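Local coordinates for protein NOVP (Streptomyces caeruleus, PDB 2WK1) that transfers a methyl group from S-adenosyl-L-methionine to the 4-hydroxyl of the noviose sugar in the penultimate step of novobiocin biosynthesis, at residues N93-P107 with P232-D244. Numbering follows the deposited sequence.
Sequences NIRQCVEDVIGNNVP and PKVSVGGYVIVDD. With EDO (1,2-ethanediol), chain F.
One face of the Tyr239 ring carries Cys97, whose SG stands 3.9 Å from the ring centroid in a sulfur-aromatic contact. Val101 CG1 and Asp100 OD2 lie at the ring's edge, near its plane. Tyr239 has CG anti to its carbonyl carbon (chi1 -66°), which slants the ring across the helix face and carries its OH to Asp100. Tyr239 OH donates a short 2.5 Å hydrogen bond to Asp100 OD2 from above the carboxylate plane; ring and carboxylate are 67° apart. A water, its second donor, also donates to Gly237 O. Toward the cofactor end, Asn93 OD1 lies in van der Waals contact with Ile241, 3.3 Å from its CD1. At the other end Val106 lays both methyls against the type II turn Ser235-Gly238: CG1 sits 3.7 Å from Gly238 N, CG2 faces Gly237 O. Ser235 OG donates to Pro107 O (2.7 Å). Helix residues 93-103 run nearly antiparallel to strand 238-242 (164°, axes 8.7 Å apart at closest) on the 3-2-1-4-5-7-6 sheet of a class I methyltransferase. The strand leads into Asp243 and Asp244, predicted magnesium ligands. Strands 210-215 and 276-279 flank it, while helix 119-130 packs against Ile94 and Val98.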
loop_
_atom_site.group_PDB
_atom_site.type_symbol
_atom_site.label_atom_id
_atom_site.label_comp_id
_atom_site.label_asym_id
_atom_site.label_seq_id
_atom_site.Cartn_x
_atom_site.Cartn_y
_atom_site.Cartn_z
ATOM N N ASN A 93 15.705 4.649 -6.740
ATOM C CA ASN A 93 17.160 4.594 -6.596
ATOM C C ASN A 93 17.609 3.608 -5.527
ATOM O O ASN A 93 18.565 2.868 -5.719
ATOM C CB ASN A 93 17.692 6.002 -6.316
ATOM C CG ASN A 93 19.154 6.014 -5.903
ATOM O OD1 ASN A 93 19.443 6.147 -4.713
ATOM N ND2 ASN A 93 20.064 5.839 -6.860
ATOM N N ILE A 94 16.935 3.607 -4.379
ATOM C CA ILE A 94 17.245 2.609 -3.343
ATOM C C ILE A 94 17.081 1.205 -3.914
ATOM O O ILE A 94 17.940 0.340 -3.746
ATOM C CB ILE A 94 16.341 2.745 -2.112
ATOM C CG1 ILE A 94 16.651 4.023 -1.384
ATOM C CG2 ILE A 94 16.509 1.539 -1.147
ATOM C CD1 ILE A 94 15.654 4.336 -0.251
ATOM N N ARG A 95 15.956 0.963 -4.585
ATOM C CA ARG A 95 15.716 -0.349 -5.159
ATOM C C ARG A 95 16.816 -0.759 -6.134
ATOM O O ARG A 95 17.291 -1.897 -6.094
ATOM C CB ARG A 95 14.338 -0.416 -5.802
ATOM C CG ARG A 95 14.009 -1.797 -6.344
ATOM C CD ARG A 95 12.770 -1.807 -7.075
ATOM N NE ARG A 95 12.501 -3.064 -7.719
ATOM C CZ ARG A 95 11.352 -3.299 -8.338
ATOM N NH1 ARG A 95 10.418 -2.354 -8.378
ATOM N NH2 ARG A 95 11.134 -4.488 -8.871
ATOM N N GLN A 96 17.178 0.154 -7.029
ATOM C CA GLN A 96 18.203 -0.172 -8.007
ATOM C C GLN A 96 19.548 -0.482 -7.337
ATOM O O GLN A 96 20.234 -1.442 -7.706
ATOM C CB GLN A 96 18.341 0.959 -9.025
ATOM C CG GLN A 96 17.116 1.189 -9.933
ATOM C CD GLN A 96 16.783 0.099 -10.939
ATOM O OE1 GLN A 96 16.113 -0.889 -10.612
ATOM N NE2 GLN A 96 17.157 0.330 -12.201
ATOM N N CYS A 97 19.946 0.327 -6.366
ATOM C CA CYS A 97 21.222 0.100 -5.688
ATOM C C CYS A 97 21.222 -1.196 -4.890
ATOM O O CYS A 97 22.191 -1.950 -4.944
ATOM C CB CYS A 97 21.570 1.298 -4.785
ATOM S SG CYS A 97 21.992 2.812 -5.644
ATOM N N VAL A 98 20.157 -1.429 -4.128
ATOM C CA VAL A 98 20.114 -2.639 -3.313
ATOM C C VAL A 98 20.033 -3.878 -4.213
ATOM O O VAL A 98 20.736 -4.866 -3.965
ATOM C CB VAL A 98 18.958 -2.624 -2.292
ATOM C CG1 VAL A 98 18.890 -3.950 -1.525
ATOM C CG2 VAL A 98 19.129 -1.457 -1.308
ATOM N N GLU A 99 19.207 -3.836 -5.258
ATOM C CA GLU A 99 19.183 -4.999 -6.171
ATOM C C GLU A 99 20.533 -5.221 -6.841
ATOM O O GLU A 99 20.900 -6.370 -7.101
ATOM C CB GLU A 99 18.036 -4.924 -7.173
ATOM C CG GLU A 99 16.689 -5.076 -6.471
ATOM C CD GLU A 99 15.507 -5.176 -7.384
ATOM O OE1 GLU A 99 15.512 -4.557 -8.464
ATOM O OE2 GLU A 99 14.568 -5.892 -7.014
ATOM N N ASP A 100 21.264 -4.151 -7.149
ATOM C CA ASP A 100 22.577 -4.314 -7.798
ATOM C C ASP A 100 23.582 -4.955 -6.839
ATOM O O ASP A 100 24.350 -5.846 -7.227
ATOM C CB ASP A 100 23.124 -2.977 -8.314
ATOM C CG ASP A 100 24.349 -3.164 -9.183
ATOM O OD1 ASP A 100 24.210 -3.813 -10.246
ATOM O OD2 ASP A 100 25.425 -2.668 -8.814
ATOM N N VAL A 101 23.587 -4.545 -5.567
ATOM C CA VAL A 101 24.511 -5.160 -4.605
ATOM C C VAL A 101 24.159 -6.630 -4.358
ATOM O O VAL A 101 25.051 -7.477 -4.196
ATOM C CB VAL A 101 24.708 -4.360 -3.282
ATOM C CG1 VAL A 101 25.214 -2.962 -3.567
ATOM C CG2 VAL A 101 23.504 -4.341 -2.408
ATOM N N ILE A 102 22.870 -6.949 -4.367
ATOM C CA ILE A 102 22.443 -8.345 -4.226
ATOM C C ILE A 102 22.866 -9.116 -5.467
ATOM O O ILE A 102 23.432 -10.194 -5.351
ATOM C CB ILE A 102 20.912 -8.479 -4.057
ATOM C CG1 ILE A 102 20.478 -7.876 -2.719
ATOM C CG2 ILE A 102 20.494 -9.975 -4.194
ATOM C CD1 ILE A 102 18.973 -7.676 -2.582
ATOM N N GLY A 103 22.587 -8.585 -6.653
ATOM C CA GLY A 103 22.897 -9.309 -7.895
ATOM C C GLY A 103 24.378 -9.511 -8.151
ATOM O O GLY A 103 24.771 -10.484 -8.801
ATOM N N ASN A 104 25.196 -8.595 -7.650
ATOM C CA ASN A 104 26.648 -8.678 -7.789
ATOM C C ASN A 104 27.347 -9.220 -6.545
ATOM O O ASN A 104 28.571 -9.248 -6.479
ATOM C CB ASN A 104 27.209 -7.319 -8.170
ATOM C CG ASN A 104 26.954 -6.974 -9.614
ATOM O OD1 ASN A 104 27.471 -7.650 -10.524
ATOM N ND2 ASN A 104 26.217 -5.911 -9.855
ATOM N N ASN A 105 26.576 -9.642 -5.561
ATOM C CA ASN A 105 27.105 -10.186 -4.326
ATOM C C ASN A 105 28.156 -9.293 -3.680
ATOM O O ASN A 105 29.166 -9.744 -3.160
ATOM C CB ASN A 105 27.646 -11.590 -4.588
ATOM C CG ASN A 105 26.555 -12.536 -5.005
ATOM O OD1 ASN A 105 25.602 -12.756 -4.254
ATOM N ND2 ASN A 105 26.648 -13.046 -6.216
ATOM N N VAL A 106 27.872 -7.993 -3.662
ATOM C CA VAL A 106 28.727 -7.065 -2.932
ATOM C C VAL A 106 28.437 -7.237 -1.442
ATOM O O VAL A 106 27.274 -7.128 -1.036
ATOM C CB VAL A 106 28.432 -5.611 -3.336
ATOM C CG1 VAL A 106 29.204 -4.601 -2.463
ATOM C CG2 VAL A 106 28.678 -5.380 -4.831
ATOM N N PRO A 107 29.444 -7.544 -0.612
ATOM C CA PRO A 107 29.135 -7.816 0.795
ATOM C C PRO A 107 28.689 -6.572 1.550
ATOM O O PRO A 107 29.152 -5.445 1.273
ATOM C CB PRO A 107 30.459 -8.296 1.381
ATOM C CG PRO A 107 31.468 -8.068 0.381
ATOM C CD PRO A 107 30.863 -7.762 -0.926
ATOM N N PRO A 232 34.218 4.396 5.647
ATOM C CA PRO A 232 35.257 3.366 5.613
ATOM C C PRO A 232 34.740 1.923 5.624
ATOM O O PRO A 232 35.503 1.007 5.322
ATOM C CB PRO A 232 36.074 3.655 6.881
ATOM C CG PRO A 232 35.901 5.088 7.122
ATOM C CD PRO A 232 34.464 5.368 6.719
ATOM N N LYS A 233 33.474 1.723 5.996
ATOM C CA LYS A 233 32.850 0.399 6.009
ATOM C C LYS A 233 32.270 -0.015 4.662
ATOM O O LYS A 233 31.906 -1.176 4.483
ATOM C CB LYS A 233 31.722 0.376 7.031
ATOM C CG LYS A 233 32.175 0.681 8.426
ATOM C CD LYS A 233 31.027 0.552 9.417
ATOM C CE LYS A 233 31.361 1.093 10.795
ATOM N NZ LYS A 233 32.455 0.302 11.429
ATOM N N VAL A 234 32.168 0.923 3.710
ATOM C CA VAL A 234 31.504 0.646 2.443
ATOM C C VAL A 234 32.398 -0.213 1.547
ATOM O O VAL A 234 33.558 0.143 1.240
ATOM C CB VAL A 234 31.070 1.949 1.724
ATOM C CG1 VAL A 234 30.470 1.649 0.351
ATOM C CG2 VAL A 234 30.041 2.678 2.566
ATOM N N SER A 235 31.861 -1.355 1.130
ATOM C CA SER A 235 32.571 -2.270 0.268
ATOM C C SER A 235 32.806 -1.693 -1.127
ATOM O O SER A 235 32.034 -0.899 -1.640
ATOM C CB SER A 235 31.740 -3.535 0.088
ATOM O OG SER A 235 31.557 -4.168 1.328
ATOM N N VAL A 236 33.853 -2.178 -1.783
ATOM C CA VAL A 236 34.030 -1.890 -3.197
ATOM C C VAL A 236 32.857 -2.512 -3.936
ATOM O O VAL A 236 32.517 -3.702 -3.740
ATOM C CB VAL A 236 35.366 -2.452 -3.699
ATOM C CG1 VAL A 236 35.472 -2.334 -5.224
ATOM C CG2 VAL A 236 36.501 -1.727 -3.007
ATOM N N GLY A 237 32.210 -1.710 -4.783
ATOM C CA GLY A 237 30.990 -2.103 -5.464
ATOM C C GLY A 237 29.738 -1.589 -4.783
ATOM O O GLY A 237 28.674 -1.659 -5.366
ATOM N N GLY A 238 29.887 -1.100 -3.553
ATOM C CA GLY A 238 28.759 -0.570 -2.794
ATOM C C GLY A 238 28.467 0.864 -3.158
ATOM O O GLY A 238 29.168 1.483 -3.955
ATOM N N TYR A 239 27.384 1.372 -2.598
ATOM C CA TYR A 239 26.850 2.671 -2.942
ATOM C C TYR A 239 26.696 3.581 -1.756
ATOM O O TYR A 239 26.329 3.128 -0.671
ATOM C CB TYR A 239 25.470 2.508 -3.590
ATOM C CG TYR A 239 25.487 1.809 -4.922
ATOM C CD1 TYR A 239 25.706 2.506 -6.098
ATOM C CD2 TYR A 239 25.273 0.450 -5.023
ATOM C CE1 TYR A 239 25.732 1.842 -7.326
ATOM C CE2 TYR A 239 25.311 -0.209 -6.235
ATOM C CZ TYR A 239 25.506 0.493 -7.390
ATOM O OH TYR A 239 25.536 -0.131 -8.639
ATOM N N VAL A 240 26.950 4.861 -1.985
ATOM C CA VAL A 240 26.625 5.937 -1.065
ATOM C C VAL A 240 25.597 6.817 -1.713
ATOM O O VAL A 240 25.808 7.321 -2.823
ATOM C CB VAL A 240 27.844 6.764 -0.677
ATOM C CG1 VAL A 240 27.448 7.886 0.283
ATOM C CG2 VAL A 240 28.958 5.858 -0.111
ATOM N N ILE A 241 24.462 6.971 -1.053
ATOM C CA ILE A 241 23.353 7.785 -1.546
ATOM C C ILE A 241 23.242 9.047 -0.667
ATOM O O ILE A 241 23.201 8.926 0.550
ATOM C CB ILE A 241 22.022 7.012 -1.523
ATOM C CG1 ILE A 241 22.069 5.741 -2.392
ATOM C CG2 ILE A 241 20.865 7.934 -1.875
ATOM C CD1 ILE A 241 20.972 4.750 -2.100
ATOM N N VAL A 242 23.181 10.211 -1.291
ATOM C CA VAL A 242 23.053 11.490 -0.601
ATOM C C VAL A 242 21.679 12.038 -0.955
ATOM O O VAL A 242 21.432 12.444 -2.108
ATOM C CB VAL A 242 24.131 12.493 -1.060
ATOM C CG1 VAL A 242 24.031 13.741 -0.267
ATOM C CG2 VAL A 242 25.539 11.872 -1.001
ATOM N N ASP A 243 20.783 12.088 0.017
ATOM C CA ASP A 243 19.407 12.452 -0.241
ATOM C C ASP A 243 19.239 13.869 -0.755
ATOM O O ASP A 243 18.443 14.106 -1.669
ATOM C CB ASP A 243 18.572 12.294 1.032
ATOM C CG ASP A 243 17.124 12.680 0.812
ATOM O OD1 ASP A 243 16.392 11.823 0.246
ATOM O OD2 ASP A 243 16.745 13.834 1.154
ATOM N N ASP A 244 19.947 14.795 -0.120
ATOM C CA ASP A 244 19.699 16.247 -0.233
ATOM C C ASP A 244 21.059 16.841 -0.516
ATOM O O ASP A 244 21.794 17.192 0.399
ATOM C CB ASP A 244 19.129 16.782 1.110
ATOM C CG ASP A 244 18.442 18.157 1.015
ATOM O OD1 ASP A 244 18.343 18.748 -0.066
ATOM O OD2 ASP A 244 17.963 18.630 2.076
HETATM C C1 EDO F . 23.140 13.555 3.832
HETATM O O1 EDO F . 23.045 13.448 5.301
HETATM C C2 EDO F . 22.505 14.811 3.203
HETATM O O2 EDO F . 21.219 14.480 2.623
HETATM O O HOH W 1 27.345 -3.565 -7.121
#